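Long-range contact in ketol-acid reductoisomerase (NAD(+)) (uncultured archaeon GZfos26G2, PDB 4XDY), which catalyses the magnesium-dependent alkyl migration and NADH-dependent reduction of acetolactate in the biosynthesis of branched-chain amino acids: residues Glu191-Leu203 and Met279-Phe291. Sequence-based numbering, arbitrary orientation.
Sequences ETYEDLFGEQCVL and MKEALKRVENGEF. With MG (magnesium ion), chain C; MG (magnesium ion), chain D; HIO (N-hydroxy-N-isopropyloxamic acid), chain H.
Tyr193 lays one face of its ring against Glu287, whose CA stands 3.9 Å from the ring centroid, close to the normal, in a CH-pi contact; CG of the glutamate leans on the same ring, and its OE2 is hydrogen-bonded to Tyr223 OH of the second subunit. With CG beside the backbone N (chi1 -53°), the ring swings over the last turn of helix 273-287. With an alanine in its place, the platform under Glu287 CA and CG would probably be lost, opening a gap beside that turn. CB of Tyr193 lies 3.8 Å from Val286 CG1, and the valine is a knob in a hole formed by Tyr193, Leu196, Phe197 and Gln200. Asp195, on a flank turned to the active site, bridges both magnesium ions, OD1 to one and OD2 to the other. Leu196 touches Val286 with CB and the ring of Phe291, from the start of helix 290-300, with CD2. Phe197 crosses Met279 and Leu283 at about right angles, Met279 CB meeting its ring at the edge. Glu199 OE1 joins Asp195 OD2 on one magnesium. Gln200, extended beyond CG, holds NE2 over the centre of the Phe291 ring, 3.2 Å above its plane; a water donates to both Gln200 OE1 and Ala282 O. Cys201 sets SG on Ala282 CB at 3.6 Å, and Val202 CG2 meets Met279 CE. Helices 191-203 and 279-287 of the knotted C-terminal domain thus run in broadly opposite directions, axes 140° apart, beside the two-magnesium site characteristic of ketol-acid reductoisomerases, where inhibitor and waters complete both ions.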
ATOM      1  N   GLU A 191       0.440 -16.819 -16.612  1.00 20.26           N
ATOM      2  CA  GLU A 191       1.164 -16.321 -15.448  1.00 20.30           C
ATOM      3  C   GLU A 191       2.285 -15.404 -15.834  1.00 18.85           C
ATOM      4  O   GLU A 191       2.395 -14.313 -15.276  1.00 20.67           O
ATOM      5  CB  GLU A 191       1.731 -17.422 -14.580  1.00 21.15           C
ATOM      6  CG  GLU A 191       2.184 -16.890 -13.214  1.00 21.59           C
ATOM      7  CD  GLU A 191       3.621 -16.311 -13.144  1.00 20.79           C
ATOM      8  OE1 GLU A 191       4.433 -16.591 -14.036  1.00 21.65           O
ATOM      9  OE2 GLU A 191       3.812 -15.590 -12.160  1.00 22.78           O
ATOM     10  N   THR A 192       3.055 -15.782 -16.857  1.00 19.05           N
ATOM     11  CA  THR A 192       4.236 -15.064 -17.182  1.00 18.76           C
ATOM     12  C   THR A 192       3.845 -13.652 -17.588  1.00 19.37           C
ATOM     13  O   THR A 192       4.417 -12.648 -17.149  1.00 17.69           O
ATOM     14  CB  THR A 192       4.985 -15.727 -18.335  1.00 19.85           C
ATOM     15  OG1 THR A 192       5.394 -17.069 -17.935  1.00 19.52           O
ATOM     16  CG2 THR A 192       6.194 -14.901 -18.681  1.00 20.35           C
ATOM     17  N   TYR A 193       2.831 -13.563 -18.448  1.00 18.50           N
ATOM     18  CA  TYR A 193       2.482 -12.260 -18.985  1.00 18.96           C
ATOM     19  C   TYR A 193       1.820 -11.355 -18.000  1.00 19.64           C
ATOM     20  O   TYR A 193       2.180 -10.152 -17.913  1.00 19.30           O
ATOM     21  CB  TYR A 193       1.573 -12.422 -20.223  1.00 19.53           C
ATOM     22  CG  TYR A 193       2.090 -13.321 -21.316  1.00 20.68           C
ATOM     23  CD1 TYR A 193       3.437 -13.422 -21.618  1.00 19.68           C
ATOM     24  CD2 TYR A 193       1.185 -14.036 -22.106  1.00 22.16           C
ATOM     25  CE1 TYR A 193       3.909 -14.260 -22.632  1.00 23.52           C
ATOM     26  CE2 TYR A 193       1.640 -14.871 -23.134  1.00 23.06           C
ATOM     27  CZ  TYR A 193       2.983 -14.966 -23.429  1.00 27.18           C
ATOM     28  OH  TYR A 193       3.445 -15.772 -24.429  1.00 26.88           O
ATOM     29  N   GLU A 194       0.908 -11.876 -17.216  1.00 17.68           N
ATOM     30  CA  GLU A 194       0.177 -11.041 -16.231  1.00 18.04           C
ATOM     31  C   GLU A 194       1.162 -10.557 -15.166  1.00 19.80           C
ATOM     32  O   GLU A 194       1.073  -9.438 -14.692  1.00 19.13           O
ATOM     33  CB  GLU A 194      -1.009 -11.763 -15.625  1.00 18.74           C
ATOM     34  CG  GLU A 194      -0.711 -12.951 -14.742  1.00 20.27           C
ATOM     35  CD  GLU A 194      -0.286 -12.592 -13.349  1.00 23.87           C
ATOM     36  OE1 GLU A 194       0.324 -13.474 -12.683  1.00 22.25           O
ATOM     37  OE2 GLU A 194      -0.662 -11.462 -12.845  1.00 22.98           O
ATOM     38  N   ASP A 195       2.079 -11.449 -14.808  1.00 17.79           N
ATOM     39  CA  ASP A 195       3.061 -11.175 -13.723  1.00 18.44           C
ATOM     40  C   ASP A 195       4.011 -10.046 -14.138  1.00 17.13           C
ATOM     41  O   ASP A 195       4.219  -9.107 -13.398  1.00 17.45           O
ATOM     42  CB  ASP A 195       3.843 -12.425 -13.394  1.00 19.16           C
ATOM     43  CG  ASP A 195       4.731 -12.225 -12.170  1.00 16.78           C
ATOM     44  OD1 ASP A 195       4.175 -12.230 -11.054  1.00 20.04           O
ATOM     45  OD2 ASP A 195       5.937 -11.963 -12.401  1.00 17.30           O
ATOM     46  N   LEU A 196       4.574 -10.196 -15.304  1.00 16.98           N
ATOM     47  CA  LEU A 196       5.462  -9.193 -15.879  1.00 19.01           C
ATOM     48  C   LEU A 196       4.740  -7.864 -16.019  1.00 18.90           C
ATOM     49  O   LEU A 196       5.231  -6.835 -15.561  1.00 17.51           O
ATOM     50  CB  LEU A 196       6.004  -9.661 -17.178  1.00 18.79           C
ATOM     51  CG  LEU A 196       7.040 -10.793 -17.171  1.00 19.83           C
ATOM     52  CD1 LEU A 196       7.414 -11.143 -18.584  1.00 20.12           C
ATOM     53  CD2 LEU A 196       8.335 -10.448 -16.434  1.00 19.49           C
ATOM     54  N   PHE A 197       3.509  -7.917 -16.553  1.00 17.95           N
ATOM     55  CA  PHE A 197       2.724  -6.689 -16.668  1.00 18.48           C
ATOM     56  C   PHE A 197       2.492  -6.011 -15.339  1.00 17.51           C
ATOM     57  O   PHE A 197       2.692  -4.789 -15.200  1.00 17.30           O
ATOM     58  CB  PHE A 197       1.346  -6.995 -17.308  1.00 19.32           C
ATOM     59  CG  PHE A 197       0.456  -5.818 -17.325  1.00 17.93           C
ATOM     60  CD1 PHE A 197       0.630  -4.846 -18.282  1.00 19.97           C
ATOM     61  CD2 PHE A 197      -0.495  -5.637 -16.367  1.00 19.51           C
ATOM     62  CE1 PHE A 197      -0.227  -3.728 -18.306  1.00 19.30           C
ATOM     63  CE2 PHE A 197      -1.311  -4.481 -16.331  1.00 19.01           C
ATOM     64  CZ  PHE A 197      -1.173  -3.525 -17.325  1.00 18.95           C
ATOM     65  N   GLY A 198       2.052  -6.783 -14.363  1.00 17.31           N
ATOM     66  CA  GLY A 198       1.675  -6.250 -13.049  1.00 18.58           C
ATOM     67  C   GLY A 198       2.870  -5.582 -12.369  1.00 17.85           C
ATOM     68  O   GLY A 198       2.763  -4.497 -11.849  1.00 17.75           O
ATOM     69  N   GLU A 199       4.025  -6.243 -12.359  1.00 18.37           N
ATOM     70  CA  GLU A 199       5.150  -5.686 -11.647  1.00 16.25           C
ATOM     71  C   GLU A 199       5.629  -4.404 -12.395  1.00 16.32           C
ATOM     72  O   GLU A 199       6.042  -3.442 -11.722  1.00 16.14           O
ATOM     73  CB  GLU A 199       6.270  -6.722 -11.439  1.00 17.47           C
ATOM     74  CG  GLU A 199       6.921  -7.228 -12.671  1.00 17.24           C
ATOM     75  CD  GLU A 199       7.535  -8.633 -12.560  1.00 17.40           C
ATOM     76  OE1 GLU A 199       7.159  -9.432 -11.641  1.00 16.44           O
ATOM     77  OE2 GLU A 199       8.460  -8.918 -13.371  1.00 17.66           O
ATOM     78  N   GLN A 200       5.648  -4.434 -13.715  1.00 16.18           N
ATOM     79  CA  GLN A 200       6.114  -3.311 -14.527  1.00 17.38           C
ATOM     80  C   GLN A 200       5.200  -2.076 -14.378  1.00 19.17           C
ATOM     81  O   GLN A 200       5.683  -0.939 -14.249  1.00 19.83           O
ATOM     82  CB  GLN A 200       6.203  -3.713 -15.981  1.00 18.33           C
ATOM     83  CG  GLN A 200       7.408  -4.558 -16.254  1.00 17.32           C
ATOM     84  CD  GLN A 200       7.391  -5.226 -17.597  1.00 18.18           C
ATOM     85  OE1 GLN A 200       6.742  -4.766 -18.531  1.00 19.79           O
ATOM     86  NE2 GLN A 200       8.120  -6.374 -17.732  1.00 20.00           N
ATOM     87  N   CYS A 201       3.925  -2.298 -14.535  1.00 17.48           N
ATOM     88  CA  CYS A 201       2.972  -1.229 -14.812  1.00 17.26           C
ATOM     89  C   CYS A 201       2.234  -0.759 -13.549  1.00 17.21           C
ATOM     90  O   CYS A 201       1.633   0.320 -13.598  1.00 17.75           O
ATOM     91  CB  CYS A 201       1.995  -1.628 -15.883  1.00 18.24           C
ATOM     92  SG  CYS A 201       2.853  -1.921 -17.471  1.00 20.60           S
ATOM     93  N   VAL A 202       2.116  -1.622 -12.543  1.00 16.54           N
ATOM     94  CA  VAL A 202       1.238  -1.342 -11.399  1.00 15.57           C
ATOM     95  C   VAL A 202       1.991  -1.411 -10.088  1.00 18.10           C
ATOM     96  O   VAL A 202       2.130  -0.421  -9.345  1.00 18.60           O
ATOM     97  CB  VAL A 202      -0.001  -2.300 -11.355  1.00 16.18           C
ATOM     98  CG1 VAL A 202      -0.887  -1.972 -10.151  1.00 18.10           C
ATOM     99  CG2 VAL A 202      -0.778  -2.168 -12.678  1.00 19.94           C
ATOM    100  N   LEU A 203       2.441  -2.617  -9.744  1.00 16.22           N
ATOM    101  CA  LEU A 203       2.959  -2.853  -8.420  1.00 15.37           C
ATOM    102  C   LEU A 203       4.318  -2.214  -8.120  1.00 18.02           C
ATOM    103  O   LEU A 203       4.532  -1.760  -6.980  1.00 17.99           O
ATOM    104  CB  LEU A 203       3.087  -4.354  -8.164  1.00 15.22           C
ATOM    105  CG  LEU A 203       1.844  -5.260  -8.224  1.00 16.43           C
ATOM    106  CD1 LEU A 203       2.241  -6.730  -8.110  1.00 15.52           C
ATOM    107  CD2 LEU A 203       0.896  -4.877  -7.108  1.00 16.42           C
ATOM    108  N   MET A 279       0.051   1.280 -21.005  1.00 18.55           N
ATOM    109  CA  MET A 279      -0.093  -0.065 -20.376  1.00 20.13           C
ATOM    110  C   MET A 279      -0.370  -1.164 -21.395  1.00 19.62           C
ATOM    111  O   MET A 279       0.216  -2.242 -21.337  1.00 21.64           O
ATOM    112  CB  MET A 279      -1.184  -0.056 -19.306  1.00 17.52           C
ATOM    113  CG  MET A 279      -0.821   0.719 -18.056  1.00 15.99           C
ATOM    114  SD  MET A 279      -2.204   0.561 -16.882  1.00 18.26           S
ATOM    115  CE  MET A 279      -1.507   1.158 -15.324  1.00 19.80           C
ATOM    116  N   LYS A 280      -1.284  -0.904 -22.321  0.50 20.87           N
ATOM    117  CA  LYS A 280      -1.557  -1.822 -23.431  0.50 19.99           C
ATOM    118  C   LYS A 280      -0.307  -2.127 -24.213  0.50 20.85           C
ATOM    119  O   LYS A 280      -0.038  -3.312 -24.487  0.50 21.58           O
ATOM    120  CB  LYS A 280      -2.620  -1.249 -24.370  0.50 20.36           C
ATOM    121  CG  LYS A 280      -4.023  -1.347 -23.802  0.50 22.03           C
ATOM    122  CD  LYS A 280      -5.037  -0.633 -24.722  0.50 22.98           C
ATOM    123  CE  LYS A 280      -6.301  -0.286 -23.973  0.50 24.82           C
ATOM    124  NZ  LYS A 280      -7.247   0.379 -24.890  0.50 26.14           N
ATOM    125  N   GLU A 281       0.479  -1.086 -24.526  1.00 20.40           N
ATOM    126  CA  GLU A 281       1.726  -1.242 -25.275  1.00 20.74           C
ATOM    127  C   GLU A 281       2.755  -2.085 -24.505  1.00 21.95           C
ATOM    128  O   GLU A 281       3.446  -2.943 -25.093  1.00 22.38           O
ATOM    129  CB  GLU A 281       2.331   0.118 -25.718  1.00 24.08           C
ATOM    130  CG  GLU A 281       1.387   0.838 -26.706  1.00 33.96           C
ATOM    131  CD  GLU A 281       1.609   2.376 -26.902  1.00 39.64           C
ATOM    132  OE1 GLU A 281       2.615   2.925 -26.384  1.00 44.19           O
ATOM    133  OE2 GLU A 281       0.733   3.028 -27.553  1.00 50.54           O
ATOM    134  N   ALA A 282       2.872  -1.839 -23.204  1.00 20.20           N
ATOM    135  CA  ALA A 282       3.775  -2.613 -22.343  1.00 21.35           C
ATOM    136  C   ALA A 282       3.332  -4.117 -22.277  1.00 19.61           C
ATOM    137  O   ALA A 282       4.173  -5.068 -22.324  1.00 21.65           O
ATOM    138  CB  ALA A 282       3.887  -1.997 -20.945  1.00 21.75           C
ATOM    139  N   LEU A 283       2.030  -4.327 -22.178  1.00 21.36           N
ATOM    140  CA  LEU A 283       1.509  -5.701 -22.160  1.00 20.61           C
ATOM    141  C   LEU A 283       1.848  -6.399 -23.479  1.00 21.96           C
ATOM    142  O   LEU A 283       2.210  -7.596 -23.485  1.00 22.41           O
ATOM    143  CB  LEU A 283      -0.002  -5.711 -21.961  1.00 21.42           C
ATOM    144  CG  LEU A 283      -0.678  -7.092 -21.922  1.00 22.03           C
ATOM    145  CD1 LEU A 283      -0.022  -8.013 -20.864  1.00 22.81           C
ATOM    146  CD2 LEU A 283      -2.190  -7.015 -21.748  1.00 23.98           C
ATOM    147  N   LYS A 284       1.767  -5.671 -24.592  1.00 22.71           N
ATOM    148  CA  LYS A 284       2.059  -6.298 -25.908  1.00 22.16           C
ATOM    149  C   LYS A 284       3.528  -6.721 -25.962  1.00 22.73           C
ATOM    150  O   LYS A 284       3.852  -7.811 -26.465  1.00 21.49           O
ATOM    151  CB  LYS A 284       1.811  -5.283 -27.030  1.00 25.48           C
ATOM    152  CG  LYS A 284       2.204  -5.781 -28.419  1.00 33.60           C
ATOM    153  CD  LYS A 284       2.043  -4.595 -29.396  1.00 46.82           C
ATOM    154  CE  LYS A 284       2.315  -4.965 -30.856  1.00 57.58           C
ATOM    155  NZ  LYS A 284       1.604  -4.015 -31.776  1.00 62.65           N
ATOM    156  N   ARG A 285       4.424  -5.896 -25.414  0.70 21.41           N
ATOM    157  CA  ARG A 285       5.829  -6.271 -25.415  0.70 23.22           C
ATOM    158  C   ARG A 285       6.138  -7.398 -24.481  0.70 21.43           C
ATOM    159  O   ARG A 285       7.094  -8.107 -24.659  0.70 19.63           O
ATOM    160  CB  ARG A 285       6.720  -5.069 -25.140  0.70 27.53           C
ATOM    161  CG  ARG A 285       6.546  -3.935 -26.172  0.70 31.54           C
ATOM    162  CD  ARG A 285       7.475  -2.767 -25.824  0.70 38.06           C
ATOM    163  NE  ARG A 285       8.754  -3.051 -26.463  0.70 43.70           N
ATOM    164  CZ  ARG A 285       9.863  -3.488 -25.885  0.70 44.97           C
ATOM    165  NH1 ARG A 285       9.991  -3.648 -24.560  0.70 44.21           N
ATOM    166  NH2 ARG A 285      10.890  -3.719 -26.692  0.70 52.91           N
ATOM    167  N   VAL A 286       5.328  -7.558 -23.444  1.00 20.36           N
ATOM    168  CA  VAL A 286       5.467  -8.712 -22.605  1.00 20.60           C
ATOM    169  C   VAL A 286       4.996  -9.999 -23.365  1.00 21.02           C
ATOM    170  O   VAL A 286       5.673 -11.037 -23.276  1.00 21.05           O
ATOM    171  CB  VAL A 286       4.615  -8.472 -21.352  1.00 22.06           C
ATOM    172  CG1 VAL A 286       4.141  -9.724 -20.695  1.00 21.79           C
ATOM    173  CG2 VAL A 286       5.393  -7.607 -20.378  1.00 21.09           C
ATOM    174  N   GLU A 287       3.813  -9.911 -23.992  1.00 20.98           N
ATOM    175  CA  GLU A 287       3.187 -11.080 -24.641  1.00 23.74           C
ATOM    176  C   GLU A 287       4.022 -11.531 -25.871  1.00 23.76           C
ATOM    177  O   GLU A 287       3.956 -12.724 -26.211  1.00 24.09           O
ATOM    178  CB  GLU A 287       1.769 -10.769 -25.019  1.00 21.45           C
ATOM    179  CG  GLU A 287       0.865 -10.652 -23.779  1.00 21.13           C
ATOM    180  CD  GLU A 287      -0.592 -10.297 -24.100  1.00 24.91           C
ATOM    181  OE1 GLU A 287      -0.797  -9.708 -25.140  1.00 27.75           O
ATOM    182  OE2 GLU A 287      -1.535 -10.597 -23.337  1.00 23.75           O
ATOM    183  N   ASN A 288       4.736 -10.624 -26.536  1.00 22.86           N
ATOM    184  CA  ASN A 288       5.347 -10.970 -27.861  1.00 25.66           C
ATOM    185  C   ASN A 288       6.841 -11.269 -27.801  1.00 25.32           C
ATOM    186  O   ASN A 288       7.468 -11.525 -28.808  1.00 25.60           O
ATOM    187  CB  ASN A 288       5.022  -9.886 -28.891  1.00 23.07           C
ATOM    188  CG  ASN A 288       5.825  -8.614 -28.679  1.00 25.71           C
ATOM    189  OD1 ASN A 288       6.766  -8.509 -27.856  1.00 23.79           O
ATOM    190  ND2 ASN A 288       5.465  -7.625 -29.473  1.00 24.79           N
ATOM    191  N   GLY A 289       7.400 -11.329 -26.596  1.00 22.27           N
ATOM    192  CA  GLY A 289       8.758 -11.710 -26.400  1.00 22.13           C
ATOM    193  C   GLY A 289       9.783 -10.541 -26.473  1.00 20.99           C
ATOM    194  O   GLY A 289      10.900 -10.739 -26.093  1.00 22.95           O
ATOM    195  N   GLU A 290       9.357  -9.308 -26.720  1.00 22.54           N
ATOM    196  CA  GLU A 290      10.286  -8.157 -26.779  1.00 23.81           C
ATOM    197  C   GLU A 290      10.913  -7.879 -25.437  1.00 22.16           C
ATOM    198  O   GLU A 290      12.130  -7.783 -25.320  1.00 21.91           O
ATOM    199  CB  GLU A 290       9.617  -6.858 -27.309  1.00 26.87           C
ATOM    200  CG  GLU A 290       9.319  -6.856 -28.821  1.00 37.29           C
ATOM    201  CD  GLU A 290       8.651  -5.535 -29.241  1.00 41.55           C
ATOM    202  OE1 GLU A 290       9.134  -4.452 -28.844  1.00 49.45           O
ATOM    203  OE2 GLU A 290       7.589  -5.564 -29.873  1.00 46.55           O
ATOM    204  N   PHE A 291      10.073  -7.733 -24.385  1.00 20.15           N
ATOM    205  CA  PHE A 291      10.605  -7.515 -23.104  1.00 21.59           C
ATOM    206  C   PHE A 291      11.557  -8.621 -22.688  1.00 20.58           C
ATOM    207  O   PHE A 291      12.669  -8.394 -22.087  1.00 19.89           O
ATOM    208  CB  PHE A 291       9.492  -7.331 -22.066  1.00 20.97           C
ATOM    209  CG  PHE A 291      10.057  -7.197 -20.687  1.00 20.92           C
ATOM    210  CD1 PHE A 291      10.548  -5.997 -20.243  1.00 20.72           C
ATOM    211  CD2 PHE A 291      10.243  -8.301 -19.889  1.00 20.51           C
ATOM    212  CE1 PHE A 291      11.198  -5.888 -19.007  1.00 20.90           C
ATOM    213  CE2 PHE A 291      10.843  -8.199 -18.651  1.00 22.36           C
ATOM    214  CZ  PHE A 291      11.331  -6.986 -18.200  1.00 21.07           C
TER
HETATM  215 MG    MG C 401       7.547 -11.395 -11.239  1.00 13.92          MG
HETATM  216 MG    MG D 402       4.456 -11.227  -9.336  1.00 17.06          MG
HETATM  217  C1  HIO H 406       8.572 -10.544  -8.734  1.00 16.80           C
HETATM  218  O11 HIO H 406       8.988 -10.891  -9.871  1.00 17.23           O
HETATM  219  O12 HIO H 406       9.250 -10.260  -7.693  1.00 19.16           O
HETATM  220  C2  HIO H 406       7.045 -10.608  -8.683  1.00 18.71           C
HETATM  221  O2  HIO H 406       6.462 -11.259  -9.589  1.00 17.60           O
HETATM  222  N3  HIO H 406       6.317  -9.922  -7.822  1.00 20.67           N
HETATM  223  O3  HIO H 406       4.921 -10.304  -7.609  1.00 25.49           O
HETATM  224  C4  HIO H 406       6.830  -8.855  -7.018  1.00 23.32           C
HETATM  225  C41 HIO H 406       5.896  -7.646  -7.155  1.00 24.14           C
HETATM  226  C42 HIO H 406       6.931  -9.405  -5.600  1.00 23.71           C
HETATM  227  O   HOH W   1       1.674 -14.195 -26.930  1.00 39.33           O
HETATM  228  O   HOH W   2       4.233  -9.448 -10.450  1.00 19.16           O
HETATM  229  O   HOH W   3       8.854 -11.389 -12.852  1.00 19.10           O
HETATM  230  O   HOH W   4       6.791  -4.470 -21.272  1.00 20.27           O
HETATM  231  O   HOH W   5       7.938 -13.493 -10.883  1.00 15.44           O
HETATM  232  O   HOH W   6       4.505 -13.289  -8.587  1.00 20.23           O
HETATM  233  O   HOH W   7       2.305 -11.223  -8.973  1.00 18.68           O